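Local coordinates for protein archaemetzincin (Archaeoglobus fulgidus, PDB 3ZVS) that probably acts as a zinc-dependent metalloprotease of the metzincin type, binding a catalytic zinc ion and a second, apparently structural one, with its natural substrate still unknown, at residues 51-56 with 73-78; 59-64 with 89-94; 115-120 with 132-137. All blocks are in the same frame, centred on the assembly; numbering follows the deposited sequence. Where two conformers were deposited one is given.

The three contacts run from the outer part of the fold to its catalytic helix. Interactions 1 and 2 touch through the helix 52-58 and the strand 91-95: Leu56 CD2 comes within 3.4 Å of Ala92 CA. Interaction 2 in turn meets interaction 3, with Ala92 CB 4.0 Å from Glu118 CB, so the strand 91-95 packs on the zinc-binding helix 104-122. Interactions 1 and 3 have centres about 17 Å apart and do not touch. Interaction 3 holds a ligand of each zinc, and its Phe136 side chain comes within about 3 Å of the bound malonate, while the side chain of Ala75 in interaction 1 is about 7 Å from it.

Interaction 1: residues 51-56 with 73-78; sequences NSTCIL and IYAKGM
Asn51 sets its amide steeply against the phenol of Tyr74, with ND2 3.5 Å from CZ and the amide plane standing 86° from the ring plane. The approach is oblique, and CB lies near the same end of the tyrosine, close to CE1 and OH. With CG anti to the backbone N (chi1 -179°), the amide also turns back over the first turn of the helix: OD1 accepts from Cys54 N in the plane of its own carbonyl, the N-cap bond of helix 52-58. ND2 donates to a water that in turn donates to Thr53 OG1 and accepts from Lys76 N, so a single solvent molecule ties the helix start to the turn 75-78.

Beneath the amide the main chains join. Ser52 N donates to Tyr74 O over 2.8 Å with an N-H...O angle of 174°, and Asn51 CA adds a CH...O contact to the same oxygen. Ser52 OG reaches within 3.4 Å of Ala75 CB, but its hydrogen bond is to Glu84, which Thr53 OG1 also engages. Deeper in, Ile55 CD1 meets Ile73 CG2 at 3.9 Å, crossing at about a right angle, while Ile73 CD1 lies against Ser52 CB.

A disulfide from Cys54 to Cys42 ties the helix to the chain before strand 43-44. The parallel bridge between Asn51 and Tyr74 identifies the arrangement: strand 49-51, central in a small three-stranded mixed sheet, pairs with edge strand 73-74 where the chain passes through an N-cap into a helix.

Interaction 2: residues 59-64 with 89-94; sequences LPPIKV and GARAVL
This is a loop-to-strand contact at the start of strand 91-95: the irregular connection between helix 52-58 and strand 65-69 packs along Gly89, Ala90 and the first strand residue, Arg91. Two side-chain-to-carbonyl hydrogen bonds, one in each direction, hold it. Arg91 NH1 donates to Leu59 O over 2.9 Å with an N-H...O angle of 158°. The oxygen lies essentially in the guanidinium plane, at its edge, whereas the donor is tilted 23° from the carbonyl plane. Pro61 CB sits over one face of the same group, 4.1 Å from Arg91 CZ. A bend at chi3 (-76°) turns the guanidinium alongside the proline, and a salt bridge from NH2 to Glu86 restrains its rotation. The aliphatic part of Arg91 is used as well, CD packing 3.7 Å from Leu59 CB.

At the other end Lys63 NZ donates to Gly89 O over 2.9 Å and bonds also to Val122 O at the end of the zinc-binding helix. The lysine chain is extended up to CE, which lets its methylenes run past the glycine carbonyl. Between these two bonds Ala90 CB fits against Pro61 C at 3.8 Å, and Val64 CA, following a cis peptide, makes a CH...O contact with Ala90 O. Segment 59-64, with an inverse gamma turn at Pro61, is the helix-to-strand connection of an alpha/beta fold, packed here on the start of the neighbouring parallel strand.

Interaction 3: residues 115-120 with 132-137; sequences AVHEIG and CVMRFS. With ZN (zinc ion), chain D; ZN (zinc ion), chain E.
The contact belongs to the catalytic zinc site of the metzincin fold, where the HExxH helix meets the segment whose Met134 corresponds to the methionine of the metzincin Met-turn, as in relatives. With CG of His117 trans to the main-chain nitrogen (chi1 -179°), the ring extends from the helix and NE2 binds the catalytic zinc at 2.1 Å; His121 and His127 supply further ligands. Its other nitrogen, ND1, donates to Val133 O over 2.8 Å. That bond is nearly straight (172°), lies in the ring plane and uses a lone pair of the carbonyl.

Met134 comes over one face of the imidazole. Its methyl CE stands 4.1 Å from the ring centroid and 12° off the normal, a CH-pi contact, and SD approaches the ring obliquely, 3.4 Å from His117 O. Bends at chi2 and chi3 fold the thioether back against that face, and Gly120 faces the sulfur with no side chain between. Val133 CG1 and Val116 CG1 add an apolar contact at 3.8 Å, crossing at about a right angle.

Segment 132-137 begins at the second zinc: Cys132 SG binds it at 2.4 Å, together with Cys128, Cys151 and Cys154, and accepts from Met134 N. The second zinc site and the type I turn 132-135 are thus placed to position the Val133 carbonyl, consistent with the structural role suggested for that zinc. With one imidazole nitrogen on the metal and the other donating to a carbonyl, the ring's rotation is fixed, and the acceptor would probably make the histidine a somewhat stronger electron donor to zinc.

Interaction 1: residues 51-56 with 73-78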
ATOM      1  N   ASN A  51       1.783  -0.926 -14.316  1.00 10.19           N
ATOM      2  CA  ASN A  51       1.431  -2.256 -13.876  1.00 10.01           C
ATOM      3  C   ASN A  51       2.067  -2.567 -12.525  1.00 10.68           C
ATOM      4  O   ASN A  51       3.290  -2.478 -12.340  1.00 11.12           O
ATOM      5  CB  ASN A  51       1.873  -3.271 -14.928  1.00  9.90           C
ATOM      6  CG  ASN A  51       1.507  -4.677 -14.537  1.00 11.01           C
ATOM      7  OD1 ASN A  51       2.190  -5.311 -13.748  1.00 11.46           O
ATOM      8  ND2 ASN A  51       0.389  -5.168 -15.069  1.00 13.92           N
ATOM      9  N   SER A  52       1.217  -2.913 -11.545  1.00  9.77           N
ATOM     10  CA  SER A  52       1.674  -3.178 -10.202  1.00  9.73           C
ATOM     11  C   SER A  52       2.590  -4.368 -10.038  1.00  9.63           C
ATOM     12  O   SER A  52       3.524  -4.344  -9.210  1.00 12.47           O
ATOM     13  CB  SER A  52       0.435  -3.351  -9.286  1.00 11.32           C
ATOM     14  OG  SER A  52      -0.378  -4.448  -9.679  1.00 11.74           O
ATOM     15  N   THR A  53       2.355  -5.415 -10.852  1.00 10.87           N
ATOM     16  CA  THR A  53       3.156  -6.629 -10.787  1.00 14.05           C
ATOM     17  C   THR A  53       4.589  -6.335 -11.234  1.00 12.32           C
ATOM     18  O   THR A  53       5.550  -6.798 -10.642  1.00 13.21           O
ATOM     19  CB  THR A  53       2.534  -7.712 -11.663  1.00 13.44           C
ATOM     20  OG1 THR A  53       1.122  -7.743 -11.431  1.00 14.18           O
ATOM     21  CG2 THR A  53       3.133  -9.081 -11.358  1.00 19.35           C
ATOM     22  N   CYS A  54       4.687  -5.541 -12.288  0.53 11.17           N
ATOM     23  CA  CYS A  54       5.953  -5.031 -12.782  0.53 12.89           C
ATOM     24  C   CYS A  54       6.690  -4.271 -11.664  0.53 11.84           C
ATOM     25  O   CYS A  54       7.872  -4.526 -11.413  0.53 13.76           O
ATOM     26  CB  CYS A  54       5.674  -4.165 -14.012  0.53 11.89           C
ATOM     27  SG  CYS A  54       7.106  -3.524 -14.898  0.53 12.74           S
ATOM     28  N   ILE A  55       6.004  -3.334 -11.004  1.00 10.19           N
ATOM     29  CA  ILE A  55       6.622  -2.549  -9.941  1.00 12.58           C
ATOM     30  C   ILE A  55       7.132  -3.454  -8.830  1.00 11.47           C
ATOM     31  O   ILE A  55       8.259  -3.305  -8.367  1.00 12.49           O
ATOM     32  CB  ILE A  55       5.641  -1.531  -9.372  1.00 12.08           C
ATOM     33  CG1 ILE A  55       5.306  -0.477 -10.439  1.00 12.25           C
ATOM     34  CG2 ILE A  55       6.212  -0.878  -8.129  1.00 14.79           C
ATOM     35  CD1 ILE A  55       4.141   0.402 -10.052  1.00 14.95           C
ATOM     36  N   LEU A  56       6.327  -4.405  -8.411  1.00 11.80           N
ATOM     37  CA  LEU A  56       6.764  -5.337  -7.362  1.00 14.10           C
ATOM     38  C   LEU A  56       8.081  -6.029  -7.687  1.00 13.82           C
ATOM     39  O   LEU A  56       8.951  -6.175  -6.852  1.00 15.68           O
ATOM     40  CB  LEU A  56       5.740  -6.450  -7.127  1.00 17.80           C
ATOM     41  CG  LEU A  56       4.503  -6.168  -6.334  1.00 21.48           C
ATOM     42  CD1 LEU A  56       3.700  -7.443  -6.146  1.00 23.81           C
ATOM     43  CD2 LEU A  56       4.882  -5.596  -4.981  1.00 22.00           C
ATOM     44  N   ILE A  73      -2.172   2.694 -10.741  1.00  9.23           N
ATOM     45  CA  ILE A  73      -1.726   1.356 -11.075  1.00  9.10           C
ATOM     46  C   ILE A  73      -2.875   0.384 -11.328  1.00 10.12           C
ATOM     47  O   ILE A  73      -4.007   0.585 -10.910  1.00 10.13           O
ATOM     48  CB  ILE A  73      -0.789   0.773  -9.982  1.00  8.98           C
ATOM     49  CG1 ILE A  73      -1.513   0.639  -8.631  1.00  9.30           C
ATOM     50  CG2 ILE A  73       0.455   1.694  -9.799  1.00 10.15           C
ATOM     51  CD1 ILE A  73      -0.686   0.023  -7.529  1.00  9.50           C
ATOM     52  N   TYR A  74      -2.548  -0.656 -12.080  1.00  9.13           N
ATOM     53  CA  TYR A  74      -3.483  -1.739 -12.381  1.00 10.37           C
ATOM     54  C   TYR A  74      -2.717  -3.061 -12.364  1.00 10.25           C
ATOM     55  O   TYR A  74      -1.514  -3.092 -12.330  1.00 11.00           O
ATOM     56  CB  TYR A  74      -4.114  -1.529 -13.780  1.00 12.20           C
ATOM     57  CG  TYR A  74      -3.179  -1.968 -14.896  1.00 13.55           C
ATOM     58  CD1 TYR A  74      -2.106  -1.184 -15.278  1.00 12.12           C
ATOM     59  CD2 TYR A  74      -3.361  -3.173 -15.554  1.00 14.32           C
ATOM     60  CE1 TYR A  74      -1.215  -1.588 -16.278  1.00 12.41           C
ATOM     61  CE2 TYR A  74      -2.483  -3.587 -16.528  1.00 14.10           C
ATOM     62  CZ  TYR A  74      -1.419  -2.795 -16.884  1.00 11.98           C
ATOM     63  OH  TYR A  74      -0.517  -3.189 -17.851  1.00 16.22           O
ATOM     64  N   ALA A  75      -3.457  -4.170 -12.315  1.00 11.86           N
ATOM     65  CA  ALA A  75      -2.887  -5.504 -12.487  1.00 14.68           C
ATOM     66  C   ALA A  75      -3.792  -6.235 -13.475  1.00 18.16           C
ATOM     67  O   ALA A  75      -4.883  -5.775 -13.799  1.00 15.62           O
ATOM     68  CB  ALA A  75      -2.838  -6.225 -11.203  1.00 16.57           C
ATOM     69  N   LYS A  76      -3.298  -7.339 -14.002  1.00 16.66           N
ATOM     70  CA  LYS A  76      -4.040  -8.063 -15.017  1.00 21.15           C
ATOM     71  C   LYS A  76      -5.498  -8.266 -14.624  1.00 14.40           C
ATOM     72  O   LYS A  76      -5.799  -8.678 -13.510  1.00 15.42           O
ATOM     73  CB  LYS A  76      -3.416  -9.425 -15.224  1.00 26.35           C
ATOM     74  CG  LYS A  76      -4.205 -10.284 -16.200  1.00 28.87           C
ATOM     75  CD  LYS A  76      -3.428 -11.542 -16.598  1.00 33.47           C
ATOM     76  CE  LYS A  76      -2.684 -12.136 -15.412  1.00 37.59           C
ATOM     77  NZ  LYS A  76      -3.580 -12.821 -14.461  1.00 49.16           N
ATOM     78  N   GLY A  77      -6.377  -7.940 -15.554  1.00 16.41           N
ATOM     79  CA  GLY A  77      -7.800  -8.153 -15.398  1.00 20.77           C
ATOM     80  C   GLY A  77      -8.512  -7.092 -14.589  1.00 18.53           C
ATOM     81  O   GLY A  77      -9.731  -7.142 -14.451  1.00 18.14           O
ATOM     82  N   MET A  78      -7.764  -6.122 -14.067  1.00 15.15           N
ATOM     83  CA  MET A  78      -8.353  -5.099 -13.195  1.00 15.18           C
ATOM     84  C   MET A  78      -8.343  -3.721 -13.848  1.00 12.57           C
ATOM     85  O   MET A  78      -7.353  -3.369 -14.464  1.00 14.44           O
ATOM     86  CB  MET A  78      -7.575  -5.024 -11.877  1.00 13.91           C
ATOM     87  CG  MET A  78      -7.297  -6.345 -11.206  1.00 15.24           C
ATOM     88  SD  MET A  78      -8.841  -6.988 -10.535  1.00 18.51           S
ATOM     89  CE  MET A  78      -8.889  -6.112  -9.005  1.00 23.50           C
TER
HETATM   90  O   HOH W   1      -0.391  -7.774 -13.669  1.00 17.01           O

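Interaction 2: residues 59-64 with 89-94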
ATOM      1  N   LEU A  59      11.253  -4.068  -6.883  1.00 16.46           N
ATOM      2  CA  LEU A  59      11.573  -3.753  -5.509  1.00 18.02           C
ATOM      3  C   LEU A  59      12.555  -4.784  -4.966  1.00 18.02           C
ATOM      4  O   LEU A  59      12.548  -5.933  -5.409  1.00 20.97           O
ATOM      5  CB  LEU A  59      10.281  -3.758  -4.676  1.00 15.65           C
ATOM      6  CG  LEU A  59       9.336  -2.592  -4.959  1.00 16.75           C
ATOM      7  CD1 LEU A  59       8.011  -2.793  -4.227  1.00 14.43           C
ATOM      8  CD2 LEU A  59       9.961  -1.248  -4.576  1.00 17.04           C
ATOM      9  N   PRO A  60      13.379  -4.392  -3.991  1.00 21.58           N
ATOM     10  CA  PRO A  60      14.249  -5.400  -3.388  1.00 28.11           C
ATOM     11  C   PRO A  60      13.418  -6.370  -2.569  1.00 23.51           C
ATOM     12  O   PRO A  60      12.476  -5.923  -1.906  1.00 21.19           O
ATOM     13  CB  PRO A  60      15.166  -4.574  -2.477  1.00 33.65           C
ATOM     14  CG  PRO A  60      14.403  -3.351  -2.155  1.00 33.56           C
ATOM     15  CD  PRO A  60      13.541  -3.069  -3.356  1.00 28.26           C
ATOM     16  N   PRO A  61      13.740  -7.667  -2.620  1.00 24.00           N
ATOM     17  CA  PRO A  61      12.993  -8.667  -1.845  1.00 24.80           C
ATOM     18  C   PRO A  61      13.433  -8.720  -0.374  1.00 21.77           C
ATOM     19  O   PRO A  61      13.897  -9.746   0.126  1.00 24.78           O
ATOM     20  CB  PRO A  61      13.316  -9.978  -2.576  1.00 28.96           C
ATOM     21  CG  PRO A  61      14.663  -9.751  -3.153  1.00 28.46           C
ATOM     22  CD  PRO A  61      14.755  -8.290  -3.491  1.00 29.53           C
ATOM     23  N   ILE A  62      13.268  -7.605   0.315  1.00 20.45           N
ATOM     24  CA  ILE A  62      13.648  -7.522   1.704  1.00 20.85           C
ATOM     25  C   ILE A  62      12.378  -7.306   2.508  1.00 20.18           C
ATOM     26  O   ILE A  62      11.698  -6.301   2.354  1.00 21.55           O
ATOM     27  CB  ILE A  62      14.630  -6.374   1.917  1.00 23.83           C
ATOM     28  CG1 ILE A  62      15.893  -6.626   1.073  1.00 26.96           C
ATOM     29  CG2 ILE A  62      14.945  -6.241   3.383  1.00 23.98           C
ATOM     30  CD1 ILE A  62      16.822  -5.460   1.027  1.00 30.49           C
ATOM     31  N   LYS A  63      12.047  -8.254   3.367  1.00 18.30           N
ATOM     32  CA  LYS A  63      10.798  -8.181   4.114  1.00 17.56           C
ATOM     33  C   LYS A  63      10.911  -7.147   5.222  1.00 18.91           C
ATOM     34  O   LYS A  63      11.848  -7.227   6.033  1.00 21.86           O
ATOM     35  CB  LYS A  63      10.483  -9.557   4.718  1.00 23.63           C
ATOM     36  CG  LYS A  63       9.133  -9.654   5.402  1.00 23.94           C
ATOM     37  CD  LYS A  63       8.820 -11.105   5.839  1.00 32.78           C
ATOM     38  CE  LYS A  63       7.372 -11.295   6.308  1.00 42.22           C
ATOM     39  NZ  LYS A  63       6.588 -12.214   5.401  1.00 33.24           N
ATOM     40  N   VAL A  64      10.013  -6.158   5.322  1.00 16.61           N
ATOM     41  CA  VAL A  64       8.940  -5.832   4.394  1.00 14.18           C
ATOM     42  C   VAL A  64       9.343  -4.588   3.597  1.00 14.67           C
ATOM     43  O   VAL A  64       9.814  -3.621   4.180  1.00 14.60           O
ATOM     44  CB  VAL A  64       7.649  -5.454   5.164  1.00 13.52           C
ATOM     45  CG1 VAL A  64       6.544  -4.955   4.220  1.00 15.79           C
ATOM     46  CG2 VAL A  64       7.139  -6.634   5.994  1.00 17.32           C
ATOM     47  N   GLY A  89       5.129 -12.973   1.545  1.00 16.09           N
ATOM     48  CA  GLY A  89       6.428 -12.751   0.895  1.00 15.29           C
ATOM     49  C   GLY A  89       7.183 -11.569   1.494  1.00 14.42           C
ATOM     50  O   GLY A  89       7.297 -11.414   2.712  1.00 16.23           O
ATOM     51  N   ALA A  90       7.715 -10.714   0.608  1.00 14.17           N
ATOM     52  CA  ALA A  90       8.556  -9.627   1.069  1.00 15.38           C
ATOM     53  C   ALA A  90       8.092  -8.245   0.652  1.00 12.81           C
ATOM     54  O   ALA A  90       8.397  -7.269   1.347  1.00 15.10           O
ATOM     55  CB  ALA A  90       9.960  -9.847   0.597  1.00 17.42           C
ATOM     56  N   ARG A  91       7.379  -8.169  -0.470  1.00 12.85           N
ATOM     57  CA  ARG A  91       7.159  -6.895  -1.166  1.00 12.64           C
ATOM     58  C   ARG A  91       5.686  -6.576  -1.401  1.00 12.23           C
ATOM     59  O   ARG A  91       4.866  -7.473  -1.617  1.00 13.14           O
ATOM     60  CB  ARG A  91       7.838  -6.939  -2.548  1.00 15.37           C
ATOM     61  CG  ARG A  91       9.334  -7.064  -2.475  1.00 16.99           C
ATOM     62  CD  ARG A  91       9.915  -7.299  -3.849  1.00 16.22           C
ATOM     63  NE  ARG A  91       9.699  -8.659  -4.303  1.00 18.57           N
ATOM     64  CZ  ARG A  91      10.392  -9.232  -5.282  1.00 24.75           C
ATOM     65  NH1 ARG A  91      11.346  -8.552  -5.884  1.00 22.18           N
ATOM     66  NH2 ARG A  91      10.126 -10.483  -5.653  1.00 31.71           N
ATOM     67  N   ALA A  92       5.349  -5.286  -1.376  1.00 11.67           N
ATOM     68  CA  ALA A  92       4.049  -4.804  -1.817  1.00 10.04           C
ATOM     69  C   ALA A  92       4.204  -3.444  -2.434  1.00  8.12           C
ATOM     70  O   ALA A  92       5.256  -2.790  -2.256  1.00 10.62           O
ATOM     71  CB  ALA A  92       3.060  -4.736  -0.653  1.00 13.17           C
ATOM     72  N   VAL A  93       3.178  -3.019  -3.150  1.00 10.14           N
ATOM     73  CA  VAL A  93       3.075  -1.691  -3.691  1.00 11.08           C
ATOM     74  C   VAL A  93       1.698  -1.131  -3.356  1.00  9.32           C
ATOM     75  O   VAL A  93       0.691  -1.830  -3.358  1.00  9.91           O
ATOM     76  CB  VAL A  93       3.368  -1.663  -5.209  1.00 12.39           C
ATOM     77  CG1 VAL A  93       2.380  -2.481  -5.957  1.00 16.57           C
ATOM     78  CG2 VAL A  93       3.366  -0.228  -5.739  1.00 14.99           C
ATOM     79  N   LEU A  94       1.692   0.143  -3.009  1.00  9.59           N
ATOM     80  CA  LEU A  94       0.494   0.937  -2.775  1.00  8.97           C
ATOM     81  C   LEU A  94       0.486   2.123  -3.751  1.00  8.46           C
ATOM     82  O   LEU A  94       1.499   2.810  -3.887  1.00  9.40           O
ATOM     83  CB  LEU A  94       0.534   1.498  -1.355  1.00  9.09           C
ATOM     84  CG  LEU A  94      -0.491   2.585  -1.041  1.00 11.13           C
ATOM     85  CD1 LEU A  94      -1.934   2.092  -1.065  1.00 10.32           C
ATOM     86  CD2 LEU A  94      -0.179   3.215   0.327  1.00 10.62           C
TER

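Interaction 3: residues 115-120 with 132-137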
ATOM      1  N   ALA A 115      -2.027   1.462   3.112  1.00  9.43           N
ATOM      2  CA  ALA A 115      -0.680   0.949   3.389  1.00  9.81           C
ATOM      3  C   ALA A 115      -0.703  -0.224   4.375  1.00 10.39           C
ATOM      4  O   ALA A 115      -0.047  -1.230   4.161  1.00 10.12           O
ATOM      5  CB  ALA A 115       0.227   2.071   3.944  1.00  8.65           C
ATOM      6  N   VAL A 116      -1.454  -0.078   5.459  1.00  9.42           N
ATOM      7  CA  VAL A 116      -1.596  -1.125   6.447  1.00  9.49           C
ATOM      8  C   VAL A 116      -2.155  -2.386   5.804  1.00  8.99           C
ATOM      9  O   VAL A 116      -1.674  -3.493   6.065  1.00  9.89           O
ATOM     10  CB  VAL A 116      -2.466  -0.630   7.591  1.00  7.95           C
ATOM     11  CG1 VAL A 116      -2.849  -1.778   8.541  1.00 10.66           C
ATOM     12  CG2 VAL A 116      -1.715   0.436   8.409  1.00 10.94           C
ATOM     13  N   HIS A 117      -3.156  -2.220   4.944  1.00  9.30           N
ATOM     14  CA  HIS A 117      -3.759  -3.345   4.208  1.00 10.43           C
ATOM     15  C   HIS A 117      -2.698  -4.120   3.407  1.00 10.07           C
ATOM     16  O   HIS A 117      -2.598  -5.333   3.446  1.00  9.57           O
ATOM     17  CB  HIS A 117      -4.842  -2.789   3.288  1.00 10.32           C
ATOM     18  CG  HIS A 117      -5.552  -3.831   2.495  1.00  9.69           C
ATOM     19  ND1 HIS A 117      -6.740  -4.403   2.912  1.00  8.95           N
ATOM     20  CD2 HIS A 117      -5.240  -4.438   1.317  1.00 10.64           C
ATOM     21  CE1 HIS A 117      -7.142  -5.289   2.009  1.00  8.37           C
ATOM     22  NE2 HIS A 117      -6.251  -5.323   1.029  1.00 10.68           N
ATOM     23  N   GLU A 118      -1.902  -3.387   2.632  1.00  9.48           N
ATOM     24  CA  GLU A 118      -0.883  -4.035   1.817  1.00  8.67           C
ATOM     25  C   GLU A 118       0.148  -4.765   2.677  1.00 10.76           C
ATOM     26  O   GLU A 118       0.558  -5.873   2.382  1.00 11.02           O
ATOM     27  CB  GLU A 118      -0.186  -3.000   0.915  1.00 10.41           C
ATOM     28  CG  GLU A 118      -1.079  -2.438  -0.177  1.00 10.95           C
ATOM     29  CD  GLU A 118      -1.781  -3.492  -0.985  1.00 10.89           C
ATOM     30  OE1 GLU A 118      -1.142  -4.517  -1.345  1.00 12.00           O
ATOM     31  OE2 GLU A 118      -2.980  -3.337  -1.264  1.00 12.43           O
ATOM     32  N   ILE A 119       0.606  -4.128   3.725  1.00  9.85           N
ATOM     33  CA  ILE A 119       1.609  -4.739   4.587  1.00 10.67           C
ATOM     34  C   ILE A 119       1.005  -5.980   5.267  1.00 11.97           C
ATOM     35  O   ILE A 119       1.666  -6.986   5.404  1.00 11.44           O
ATOM     36  CB  ILE A 119       2.173  -3.708   5.607  1.00  9.90           C
ATOM     37  CG1 ILE A 119       3.015  -2.658   4.895  1.00 12.15           C
ATOM     38  CG2 ILE A 119       3.014  -4.377   6.675  1.00 12.13           C
ATOM     39  CD1 ILE A 119       3.173  -1.399   5.718  1.00 14.95           C
ATOM     40  N   GLY A 120      -0.265  -5.915   5.647  1.00 11.24           N
ATOM     41  CA  GLY A 120      -0.923  -7.081   6.210  1.00 11.38           C
ATOM     42  C   GLY A 120      -0.844  -8.267   5.270  1.00 11.29           C
ATOM     43  O   GLY A 120      -0.626  -9.389   5.735  1.00 12.26           O
ATOM     44  N   CYS A 132     -12.511  -4.703   9.760  1.00 13.59           N
ATOM     45  CA  CYS A 132     -11.073  -4.935   9.710  1.00 11.17           C
ATOM     46  C   CYS A 132     -10.467  -4.202   8.520  1.00  9.46           C
ATOM     47  O   CYS A 132     -11.055  -4.192   7.444  1.00 11.58           O
ATOM     48  CB  CYS A 132     -10.816  -6.438   9.547  1.00 10.60           C
ATOM     49  SG  CYS A 132      -9.065  -6.912   9.652  1.00 10.89           S
ATOM     50  N   VAL A 133      -9.236  -3.695   8.707  1.00  9.68           N
ATOM     51  CA  VAL A 133      -8.484  -3.059   7.621  1.00  9.51           C
ATOM     52  C   VAL A 133      -8.176  -4.037   6.485  1.00 11.06           C
ATOM     53  O   VAL A 133      -7.935  -3.594   5.365  1.00 10.25           O
ATOM     54  CB  VAL A 133      -7.187  -2.460   8.216  1.00  9.62           C
ATOM     55  CG1 VAL A 133      -6.215  -3.546   8.675  1.00 10.51           C
ATOM     56  CG2 VAL A 133      -6.537  -1.492   7.243  1.00 10.96           C
ATOM     57  N   MET A 134      -8.168  -5.348   6.768  1.00  9.95           N
ATOM     58  CA  MET A 134      -7.948  -6.355   5.746  1.00  9.36           C
ATOM     59  C   MET A 134      -9.151  -6.667   4.865  1.00  8.38           C
ATOM     60  O   MET A 134      -9.023  -7.486   3.946  1.00  9.97           O
ATOM     61  CB  MET A 134      -7.360  -7.660   6.343  1.00 10.21           C
ATOM     62  CG  MET A 134      -5.912  -7.531   6.892  1.00 10.16           C
ATOM     63  SD  MET A 134      -4.745  -6.722   5.749  1.00 10.42           S
ATOM     64  CE  MET A 134      -4.900  -7.770   4.273  1.00 11.33           C
ATOM     65  N   ARG A 135     -10.280  -6.006   5.069  1.00  9.44           N
ATOM     66  CA  ARG A 135     -11.374  -6.125   4.094  1.00 10.54           C
ATOM     67  C   ARG A 135     -10.892  -5.660   2.741  1.00 10.81           C
ATOM     68  O   ARG A 135     -10.203  -4.625   2.629  1.00 10.58           O
ATOM     69  CB  ARG A 135     -12.522  -5.189   4.446  1.00 15.01           C
ATOM     70  CG  ARG A 135     -13.434  -5.616   5.553  1.00 17.83           C
ATOM     71  CD  ARG A 135     -14.669  -4.674   5.504  1.00 24.79           C
ATOM     72  NE  ARG A 135     -15.416  -4.647   6.757  1.00 26.94           N
ATOM     73  CZ  ARG A 135     -16.164  -3.637   7.163  1.00 23.93           C
ATOM     74  NH1 ARG A 135     -16.263  -2.514   6.438  1.00 21.90           N
ATOM     75  NH2 ARG A 135     -16.823  -3.759   8.301  1.00 31.34           N
ATOM     76  N   PHE A 136     -11.252  -6.385   1.689  1.00  9.25           N
ATOM     77  CA  PHE A 136     -11.151  -5.842   0.347  1.00 11.65           C
ATOM     78  C   PHE A 136     -12.025  -4.615   0.187  1.00 12.00           C
ATOM     79  O   PHE A 136     -13.177  -4.601   0.669  1.00 11.96           O
ATOM     80  CB  PHE A 136     -11.564  -6.899  -0.665  1.00 11.23           C
ATOM     81  CG  PHE A 136     -11.634  -6.385  -2.082  1.00 11.33           C
ATOM     82  CD1 PHE A 136     -10.498  -6.294  -2.863  1.00 12.36           C
ATOM     83  CD2 PHE A 136     -12.851  -5.944  -2.610  1.00 11.15           C
ATOM     84  CE1 PHE A 136     -10.564  -5.803  -4.151  1.00 13.46           C
ATOM     85  CE2 PHE A 136     -12.913  -5.464  -3.915  1.00 12.08           C
ATOM     86  CZ  PHE A 136     -11.759  -5.392  -4.668  1.00 10.18           C
ATOM     87  N   SER A 137     -11.502  -3.586  -0.473  1.00 10.63           N
ATOM     88  CA  SER A 137     -12.285  -2.391  -0.792  1.00 10.41           C
ATOM     89  C   SER A 137     -12.439  -2.234  -2.271  1.00 12.67           C
ATOM     90  O   SER A 137     -11.439  -2.157  -3.001  1.00 11.78           O
ATOM     91  CB  SER A 137     -11.625  -1.120  -0.236  1.00 10.52           C
ATOM     92  OG  SER A 137     -11.489  -1.180   1.178  1.00 12.35           O
TER
HETATM   93 ZN    ZN D1159      -6.043  -6.751  -0.461  1.00 10.42          ZN
HETATM   94 ZN    ZN E1160      -9.385  -9.211  10.071  1.00 11.64          ZN